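Local coordinates for Lmo1076 protein (Listeria monocytogenes serovar 1/2a, PDB 3FI7) that probably cleaves glycosidic bonds of peptidoglycan as an N-acetylglucosaminidase of family GH73, this chain being the catalytic domain of the autoinhibited, virulence-associated autolysin Auto, at residues K47-P52 with K126-P131; Y137-W142 with T153-G158. All coordinates share one frame; numbering follows the deposited sequence.

How the contacts relate
Both contacts lie in the glucosaminidase domain, on the same side of its centre, with their own centres about 10 Å apart. Along the chain they come in series: contact 1 brings the turn between helices 29-47 and 52-63 against the end of helix 116-129, and contact 2 then packs the loop that follows this helix against helix 149-156. They meet directly at Trp-142, whose NE1 is 2.9 Å from Leu-127 O in a probable hydrogen bond, while its ring makes a cation-pi pair with Arg-128. The C-terminal end of helix 116-129 thus joins the inter-helix turn to the later loop and helix.

Contact 1: residues K47-P52 with K126-P131; sequences KYNLYP and KLRNGP
The guanidinium of Arg-128 presents its edge to two backbone carbonyls, Tyr-48 O and Asn-49 O, while CG of the same arginine lies at the edge of the Tyr-48 ring, in its plane. Ring and guanidinium planes are only 19° apart. The carbonyls belong to the Schellman motif that ends helix 29-47, with Asn-49, at positive phi, as its C-prime residue; the arginine sits in the last turn of helix 116-129. The contact therefore ties one helix terminus to another within the glucosaminidase domain.

Arg-128 grips Tyr-48 O side-on with two nitrogens, NE at 3.0 Å and NH2 at 3.1 Å. Both nitrogens come from the same face of the carbonyl plane and neither bond is straight, the N-H...O angle from NE being 144°. Arg-128 NH2 also makes a weak bond of 3.2 Å to Asn-49 O. The arginine chain starts with CG opposite the backbone N (chi1 167°) and bends at chi2 and chi3, which folds the guanidinium round to the turn. NH1 makes a salt bridge with Glu-144, and the ring of Trp-142 lies over a face of the group, so its rotation is fixed from several directions. The carbonyls and Glu-144 would probably stabilise the positive charge.

The Tyr-48 side chain crosses the aliphatic part of Arg-128 at a slant, CD1 of Tyr-48 lying 4.0 Å from Arg-128 CB, and its hydroxyl bonds to Glu-121. Leu-50 is buried, with its CB directed toward 126-131, and also rests on Ala-124. The CD1 methyl of Leu-50 reaches Leu-127 CB at 4.0 Å, whereas its CD2 approaches Arg-128 NH2 at 4.2 Å.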
ATOM      1  N   LYS A  47      -3.131  -5.503 -14.317  1.00 41.19           N
ATOM      2  CA  LYS A  47      -3.147  -6.948 -14.512  1.00 42.67           C
ATOM      3  C   LYS A  47      -4.217  -7.657 -13.662  1.00 45.41           C
ATOM      4  O   LYS A  47      -4.827  -8.621 -14.110  1.00 51.25           O
ATOM      5  CB  LYS A  47      -1.760  -7.512 -14.214  1.00 38.62           C
ATOM      6  CG  LYS A  47      -1.666  -9.016 -14.213  1.00 49.50           C
ATOM      7  CD  LYS A  47      -0.234  -9.435 -13.934  1.00 56.32           C
ATOM      8  CE  LYS A  47      -0.116 -10.931 -13.743  1.00 59.89           C
ATOM      9  NZ  LYS A  47       1.291 -11.301 -13.411  1.00 65.84           N
ATOM     10  N   TYR A  48      -4.448  -7.171 -12.444  1.00 42.10           N
ATOM     11  CA  TYR A  48      -5.428  -7.780 -11.543  1.00 43.26           C
ATOM     12  C   TYR A  48      -6.717  -6.965 -11.395  1.00 46.21           C
ATOM     13  O   TYR A  48      -7.543  -7.267 -10.534  1.00 48.19           O
ATOM     14  CB  TYR A  48      -4.811  -8.013 -10.161  1.00 40.93           C
ATOM     15  CG  TYR A  48      -3.689  -9.022 -10.162  1.00 45.16           C
ATOM     16  CD1 TYR A  48      -3.944 -10.372  -9.957  1.00 45.49           C
ATOM     17  CD2 TYR A  48      -2.379  -8.627 -10.376  1.00 39.87           C
ATOM     18  CE1 TYR A  48      -2.921 -11.299  -9.961  1.00 44.16           C
ATOM     19  CE2 TYR A  48      -1.351  -9.546 -10.386  1.00 40.84           C
ATOM     20  CZ  TYR A  48      -1.625 -10.881 -10.177  1.00 49.29           C
ATOM     21  OH  TYR A  48      -0.597 -11.799 -10.183  1.00 50.33           O
ATOM     22  N   ASN A  49      -6.878  -5.943 -12.235  1.00 48.29           N
ATOM     23  CA  ASN A  49      -8.042  -5.040 -12.203  1.00 39.40           C
ATOM     24  C   ASN A  49      -8.449  -4.520 -10.808  1.00 37.26           C
ATOM     25  O   ASN A  49      -9.571  -4.732 -10.353  1.00 38.93           O
ATOM     26  CB  ASN A  49      -9.244  -5.655 -12.941  1.00 35.79           C
ATOM     27  CG  ASN A  49     -10.231  -4.596 -13.432  1.00 49.39           C
ATOM     28  OD1 ASN A  49      -9.838  -3.482 -13.783  1.00 48.40           O
ATOM     29  ND2 ASN A  49     -11.517  -4.940 -13.448  1.00 45.24           N
ATOM     30  N   LEU A  50      -7.521  -3.833 -10.146  1.00 36.82           N
ATOM     31  CA  LEU A  50      -7.750  -3.228  -8.837  1.00 31.67           C
ATOM     32  C   LEU A  50      -7.429  -1.732  -8.910  1.00 36.54           C
ATOM     33  O   LEU A  50      -6.904  -1.265  -9.921  1.00 37.10           O
ATOM     34  CB  LEU A  50      -6.840  -3.884  -7.805  1.00 36.81           C
ATOM     35  CG  LEU A  50      -6.864  -5.410  -7.710  1.00 40.93           C
ATOM     36  CD1 LEU A  50      -5.797  -5.894  -6.736  1.00 38.13           C
ATOM     37  CD2 LEU A  50      -8.233  -5.883  -7.272  1.00 38.03           C
ATOM     38  N   TYR A  51      -7.737  -0.980  -7.854  1.00 28.74           N
ATOM     39  CA  TYR A  51      -7.332   0.438  -7.794  1.00 30.37           C
ATOM     40  C   TYR A  51      -5.896   0.598  -7.293  1.00 35.20           C
ATOM     41  O   TYR A  51      -5.578   0.203  -6.167  1.00 38.30           O
ATOM     42  CB  TYR A  51      -8.248   1.253  -6.870  1.00 31.48           C
ATOM     43  CG  TYR A  51      -9.604   1.592  -7.436  1.00 39.41           C
ATOM     44  CD1 TYR A  51      -9.764   2.663  -8.301  1.00 37.40           C
ATOM     45  CD2 TYR A  51     -10.737   0.847  -7.085  1.00 34.97           C
ATOM     46  CE1 TYR A  51     -11.011   2.985  -8.820  1.00 37.27           C
ATOM     47  CE2 TYR A  51     -11.984   1.158  -7.595  1.00 36.46           C
ATOM     48  CZ  TYR A  51     -12.117   2.228  -8.469  1.00 44.58           C
ATOM     49  OH  TYR A  51     -13.354   2.553  -8.986  1.00 39.23           O
ATOM     50  N   PRO A  52      -5.026   1.199  -8.117  1.00 36.24           N
ATOM     51  CA  PRO A  52      -3.654   1.511  -7.697  1.00 34.71           C
ATOM     52  C   PRO A  52      -3.646   2.453  -6.488  1.00 34.87           C
ATOM     53  O   PRO A  52      -2.765   2.369  -5.627  1.00 32.82           O
ATOM     54  CB  PRO A  52      -3.066   2.246  -8.911  1.00 34.02           C
ATOM     55  CG  PRO A  52      -3.915   1.885 -10.048  1.00 34.93           C
ATOM     56  CD  PRO A  52      -5.289   1.586  -9.513  1.00 33.20           C
ATOM     57  N   LYS A 126      -3.874 -11.552  -3.242  1.00 34.44           N
ATOM     58  CA  LYS A 126      -4.750 -11.688  -2.091  1.00 39.36           C
ATOM     59  C   LYS A 126      -6.142 -11.109  -2.375  1.00 41.19           C
ATOM     60  O   LYS A 126      -7.150 -11.786  -2.169  1.00 42.95           O
ATOM     61  CB  LYS A 126      -4.114 -11.018  -0.872  1.00 46.06           C
ATOM     62  CG  LYS A 126      -4.788 -11.318   0.456  1.00 63.71           C
ATOM     63  CD  LYS A 126      -3.935 -10.794   1.616  1.00 85.36           C
ATOM     64  CE  LYS A 126      -4.539 -11.143   2.974  1.00100.93           C
ATOM     65  NZ  LYS A 126      -3.712 -10.640   4.113  1.00102.37           N
ATOM     66  N   LEU A 127      -6.195  -9.869  -2.855  1.00 34.32           N
ATOM     67  CA  LEU A 127      -7.472  -9.220  -3.153  1.00 38.73           C
ATOM     68  C   LEU A 127      -8.229  -9.882  -4.294  1.00 44.00           C
ATOM     69  O   LEU A 127      -9.440 -10.094  -4.202  1.00 39.15           O
ATOM     70  CB  LEU A 127      -7.287  -7.728  -3.464  1.00 28.84           C
ATOM     71  CG  LEU A 127      -6.815  -6.878  -2.276  1.00 40.72           C
ATOM     72  CD1 LEU A 127      -6.963  -5.387  -2.555  1.00 45.08           C
ATOM     73  CD2 LEU A 127      -7.571  -7.256  -1.028  1.00 45.96           C
ATOM     74  N   ARG A 128      -7.519 -10.189  -5.375  1.00 42.87           N
ATOM     75  CA  ARG A 128      -8.158 -10.729  -6.568  1.00 39.29           C
ATOM     76  C   ARG A 128      -8.505 -12.210  -6.412  1.00 47.58           C
ATOM     77  O   ARG A 128      -9.622 -12.618  -6.724  1.00 42.34           O
ATOM     78  CB  ARG A 128      -7.288 -10.501  -7.811  1.00 40.13           C
ATOM     79  CG  ARG A 128      -7.720 -11.310  -9.046  1.00 42.66           C
ATOM     80  CD  ARG A 128      -9.158 -10.996  -9.466  1.00 37.35           C
ATOM     81  NE  ARG A 128      -9.351  -9.571  -9.728  1.00 40.94           N
ATOM     82  CZ  ARG A 128     -10.512  -9.021 -10.073  1.00 43.11           C
ATOM     83  NH1 ARG A 128     -11.603  -9.770 -10.196  1.00 47.04           N
ATOM     84  NH2 ARG A 128     -10.587  -7.717 -10.297  1.00 40.69           N
ATOM     85  N   ASN A 129      -7.562 -13.012  -5.919  1.00 45.24           N
ATOM     86  CA  ASN A 129      -7.800 -14.451  -5.778  1.00 45.37           C
ATOM     87  C   ASN A 129      -8.496 -14.835  -4.482  1.00 44.52           C
ATOM     88  O   ASN A 129      -9.090 -15.906  -4.391  1.00 48.10           O
ATOM     89  CB  ASN A 129      -6.502 -15.249  -5.919  1.00 43.95           C
ATOM     90  CG  ASN A 129      -5.825 -15.024  -7.252  1.00 50.07           C
ATOM     91  OD1 ASN A 129      -6.479 -14.724  -8.251  1.00 49.60           O
ATOM     92  ND2 ASN A 129      -4.504 -15.158  -7.273  1.00 52.02           N
ATOM     93  N   GLY A 130      -8.409 -13.968  -3.480  1.00 42.61           N
ATOM     94  CA  GLY A 130      -9.053 -14.211  -2.201  1.00 42.77           C
ATOM     95  C   GLY A 130      -8.344 -15.215  -1.313  1.00 42.23           C
ATOM     96  O   GLY A 130      -7.394 -15.870  -1.735  1.00 47.68           O
ATOM     97  N   PRO A 131      -8.796 -15.328  -0.059  1.00 44.64           N
ATOM     98  CA  PRO A 131      -8.317 -16.373   0.851  1.00 39.80           C
ATOM     99  C   PRO A 131      -8.820 -17.725   0.364  1.00 45.59           C
ATOM    100  O   PRO A 131      -9.728 -17.776  -0.464  1.00 46.45           O
ATOM    101  CB  PRO A 131      -8.988 -16.007   2.181  1.00 41.26           C
ATOM    102  CG  PRO A 131     -10.195 -15.203   1.776  1.00 49.60           C
ATOM    103  CD  PRO A 131      -9.694 -14.382   0.625  1.00 48.52           C
TER

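Contact 2: residues Y137-W142 with T153-G158; sequences YYKGAW and TAWLQG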
ATOM      1  N   TYR A 137     -14.063 -13.171  -1.584  1.00 39.12           N
ATOM      2  CA  TYR A 137     -14.100 -12.401  -0.346  1.00 37.77           C
ATOM      3  C   TYR A 137     -13.898 -10.890  -0.522  1.00 45.09           C
ATOM      4  O   TYR A 137     -14.564 -10.088   0.144  1.00 36.46           O
ATOM      5  CB  TYR A 137     -13.051 -12.935   0.623  1.00 41.34           C
ATOM      6  CG  TYR A 137     -13.218 -12.438   2.037  1.00 45.15           C
ATOM      7  CD1 TYR A 137     -14.433 -12.571   2.700  1.00 41.10           C
ATOM      8  CD2 TYR A 137     -12.160 -11.857   2.717  1.00 43.86           C
ATOM      9  CE1 TYR A 137     -14.591 -12.131   3.996  1.00 38.59           C
ATOM     10  CE2 TYR A 137     -12.304 -11.422   4.017  1.00 44.04           C
ATOM     11  CZ  TYR A 137     -13.523 -11.562   4.652  1.00 46.09           C
ATOM     12  OH  TYR A 137     -13.670 -11.118   5.941  1.00 48.02           O
ATOM     13  N   TYR A 138     -12.979 -10.492  -1.398  1.00 36.48           N
ATOM     14  CA  TYR A 138     -12.706  -9.063  -1.562  1.00 41.82           C
ATOM     15  C   TYR A 138     -13.380  -8.443  -2.793  1.00 41.43           C
ATOM     16  O   TYR A 138     -12.949  -7.394  -3.277  1.00 37.84           O
ATOM     17  CB  TYR A 138     -11.194  -8.792  -1.584  1.00 33.98           C
ATOM     18  CG  TYR A 138     -10.485  -9.147  -0.292  1.00 34.26           C
ATOM     19  CD1 TYR A 138     -10.630  -8.355   0.838  1.00 36.47           C
ATOM     20  CD2 TYR A 138      -9.656 -10.261  -0.208  1.00 38.29           C
ATOM     21  CE1 TYR A 138      -9.980  -8.661   2.023  1.00 38.29           C
ATOM     22  CE2 TYR A 138      -8.997 -10.580   0.977  1.00 37.47           C
ATOM     23  CZ  TYR A 138      -9.169  -9.775   2.089  1.00 40.31           C
ATOM     24  OH  TYR A 138      -8.531 -10.073   3.270  1.00 46.33           O
ATOM     25  N   LYS A 139     -14.439  -9.082  -3.286  1.00 38.21           N
ATOM     26  CA  LYS A 139     -15.089  -8.671  -4.540  1.00 39.98           C
ATOM     27  C   LYS A 139     -15.484  -7.189  -4.601  1.00 44.12           C
ATOM     28  O   LYS A 139     -15.474  -6.590  -5.674  1.00 41.84           O
ATOM     29  CB  LYS A 139     -16.317  -9.533  -4.819  1.00 40.45           C
ATOM     30  CG  LYS A 139     -17.390  -9.429  -3.749  1.00 47.32           C
ATOM     31  CD  LYS A 139     -18.566 -10.347  -4.052  1.00 56.98           C
ATOM     32  CE  LYS A 139     -19.470 -10.497  -2.834  1.00 68.67           C
ATOM     33  NZ  LYS A 139     -20.601 -11.436  -3.083  1.00 83.29           N
ATOM     34  N   GLY A 140     -15.827  -6.602  -3.458  1.00 36.00           N
ATOM     35  CA  GLY A 140     -16.195  -5.198  -3.415  1.00 34.87           C
ATOM     36  C   GLY A 140     -15.028  -4.256  -3.686  1.00 41.46           C
ATOM     37  O   GLY A 140     -15.226  -3.061  -3.897  1.00 42.57           O
ATOM     38  N   ALA A 141     -13.807  -4.786  -3.672  1.00 35.91           N
ATOM     39  CA  ALA A 141     -12.628  -3.972  -3.968  1.00 38.16           C
ATOM     40  C   ALA A 141     -12.147  -4.214  -5.393  1.00 39.18           C
ATOM     41  O   ALA A 141     -11.192  -3.588  -5.844  1.00 39.61           O
ATOM     42  CB  ALA A 141     -11.507  -4.245  -2.969  1.00 26.63           C
ATOM     43  N   TRP A 142     -12.800  -5.135  -6.099  1.00 35.85           N
ATOM     44  CA  TRP A 142     -12.481  -5.339  -7.506  1.00 38.10           C
ATOM     45  C   TRP A 142     -12.987  -4.140  -8.283  1.00 41.72           C
ATOM     46  O   TRP A 142     -14.080  -3.636  -8.033  1.00 44.42           O
ATOM     47  CB  TRP A 142     -13.101  -6.625  -8.070  1.00 33.26           C
ATOM     48  CG  TRP A 142     -12.671  -7.875  -7.379  1.00 40.41           C
ATOM     49  CD1 TRP A 142     -11.600  -8.031  -6.539  1.00 40.36           C
ATOM     50  CD2 TRP A 142     -13.285  -9.166  -7.491  1.00 40.38           C
ATOM     51  NE1 TRP A 142     -11.523  -9.335  -6.109  1.00 44.57           N
ATOM     52  CE2 TRP A 142     -12.544 -10.054  -6.678  1.00 42.60           C
ATOM     53  CE3 TRP A 142     -14.395  -9.656  -8.192  1.00 39.47           C
ATOM     54  CZ2 TRP A 142     -12.877 -11.406  -6.548  1.00 46.88           C
ATOM     55  CZ3 TRP A 142     -14.726 -11.001  -8.064  1.00 39.21           C
ATOM     56  CH2 TRP A 142     -13.970 -11.859  -7.245  1.00 43.90           C
ATOM     57  N   THR A 153     -12.420   0.853  -0.596  1.00 33.37           N
ATOM     58  CA  THR A 153     -11.875   0.967   0.754  1.00 32.70           C
ATOM     59  C   THR A 153     -12.935   0.532   1.772  1.00 39.82           C
ATOM     60  O   THR A 153     -12.629  -0.179   2.732  1.00 36.19           O
ATOM     61  CB  THR A 153     -11.349   2.386   1.081  1.00 33.41           C
ATOM     62  OG1 THR A 153     -12.419   3.333   1.000  1.00 35.75           O
ATOM     63  CG2 THR A 153     -10.230   2.795   0.113  1.00 32.40           C
ATOM     64  N   ALA A 154     -14.177   0.952   1.548  1.00 36.47           N
ATOM     65  CA  ALA A 154     -15.288   0.545   2.406  1.00 44.00           C
ATOM     66  C   ALA A 154     -15.405  -0.976   2.439  1.00 41.61           C
ATOM     67  O   ALA A 154     -15.730  -1.548   3.467  1.00 39.11           O
ATOM     68  CB  ALA A 154     -16.610   1.173   1.941  1.00 35.85           C
ATOM     69  N   TRP A 155     -15.126  -1.633   1.319  1.00 35.97           N
ATOM     70  CA  TRP A 155     -15.177  -3.092   1.299  1.00 36.66           C
ATOM     71  C   TRP A 155     -14.047  -3.738   2.116  1.00 38.11           C
ATOM     72  O   TRP A 155     -14.250  -4.768   2.757  1.00 39.02           O
ATOM     73  CB  TRP A 155     -15.194  -3.638  -0.134  1.00 34.05           C
ATOM     74  CG  TRP A 155     -15.622  -5.077  -0.188  1.00 44.01           C
ATOM     75  CD1 TRP A 155     -14.810  -6.175  -0.256  1.00 42.60           C
ATOM     76  CD2 TRP A 155     -16.966  -5.575  -0.157  1.00 44.44           C
ATOM     77  NE1 TRP A 155     -15.566  -7.321  -0.274  1.00 44.22           N
ATOM     78  CE2 TRP A 155     -16.892  -6.983  -0.210  1.00 41.61           C
ATOM     79  CE3 TRP A 155     -18.226  -4.966  -0.091  1.00 44.24           C
ATOM     80  CZ2 TRP A 155     -18.032  -7.796  -0.205  1.00 49.02           C
ATOM     81  CZ3 TRP A 155     -19.359  -5.777  -0.080  1.00 52.30           C
ATOM     82  CH2 TRP A 155     -19.253  -7.178  -0.138  1.00 46.91           C
ATOM     83  N   LEU A 156     -12.864  -3.136   2.095  1.00 37.92           N
ATOM     84  CA  LEU A 156     -11.723  -3.674   2.831  1.00 37.06           C
ATOM     85  C   LEU A 156     -11.914  -3.576   4.346  1.00 39.90           C
ATOM     86  O   LEU A 156     -11.419  -4.412   5.100  1.00 42.36           O
ATOM     87  CB  LEU A 156     -10.429  -2.963   2.419  1.00 33.75           C
ATOM     88  CG  LEU A 156     -10.013  -3.111   0.948  1.00 37.90           C
ATOM     89  CD1 LEU A 156      -8.779  -2.274   0.656  1.00 33.57           C
ATOM     90  CD2 LEU A 156      -9.752  -4.570   0.612  1.00 34.25           C
ATOM     91  N   GLN A 157     -12.626  -2.550   4.794  1.00 39.83           N
ATOM     92  CA  GLN A 157     -12.838  -2.366   6.220  1.00 40.39           C
ATOM     93  C   GLN A 157     -13.666  -3.530   6.763  1.00 41.55           C
ATOM     94  O   GLN A 157     -14.682  -3.896   6.182  1.00 42.68           O
ATOM     95  CB  GLN A 157     -13.540  -1.036   6.497  1.00 40.47           C
ATOM     96  CG  GLN A 157     -13.833  -0.789   7.974  1.00 40.34           C
ATOM     97  CD  GLN A 157     -14.279   0.631   8.248  1.00 47.29           C
ATOM     98  OE1 GLN A 157     -13.585   1.591   7.903  1.00 43.71           O
ATOM     99  NE2 GLN A 157     -15.442   0.774   8.878  1.00 44.28           N
ATOM    100  N   GLY A 158     -13.217  -4.115   7.867  1.00 40.42           N
ATOM    101  CA  GLY A 158     -13.882  -5.272   8.437  1.00 38.60           C
ATOM    102  C   GLY A 158     -13.486  -6.577   7.763  1.00 46.02           C
ATOM    103  O   GLY A 158     -13.754  -7.655   8.284  1.00 50.24           O
TER
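An indole laid over a glycine backbone, with a small apolar patch beside it, joins the loop between helices 116-129 and 149-156 to the C-terminal end of the second helix. Trp-155 leaves that helix with CG trans to its own N (chi1 -164°), which carries the ring across to the short 3-10 segment of 139-141. One ring face lies on Gly-140: CA stands 3.4 Å from the centroid of the five-membered ring, 16° off its normal, a CH-pi contact. Gly-140 N is over the same face but nearer the rim, only 3.3 Å from Trp-155 NE1; both are donors, so this is packing and not a bond. The absence of a side chain on Gly-140 is what lets the indole come down so closely.

The indole N-H is spent at the ring edge instead. Trp-155 NE1 donates to Tyr-137 O at 3.0 Å, nearly straight (163°), with the oxygen close to the ring plane. The bond sets the rotation of the indole over the glycine. The Lys-139 chain crosses the six-membered ring at a slant, with CG of Lys-139 4.0 Å from Trp-155 CZ2. Arg-159 adds a cation-pi partner to the tryptophan.

Next along the helix, Leu-156 sets its CD2 methyl against Tyr-138 and Ala-141. Leu-156 CD2 is 3.9 Å from Tyr-138 CD1 and 4.0 Å from Ala-141 CB, the tyrosine and leucine side chains crossing at about a right angle. Leu-156 also touches Leu-127, Val-54 and Leu-170, and this patch thereby merges with the helical interior. Such a tryptophan-over-glycine CH-pi contact, edged by an indole-to-carbonyl bond, here joins a loop to a helix within the helical glucosaminidase domain of the lysozyme clan.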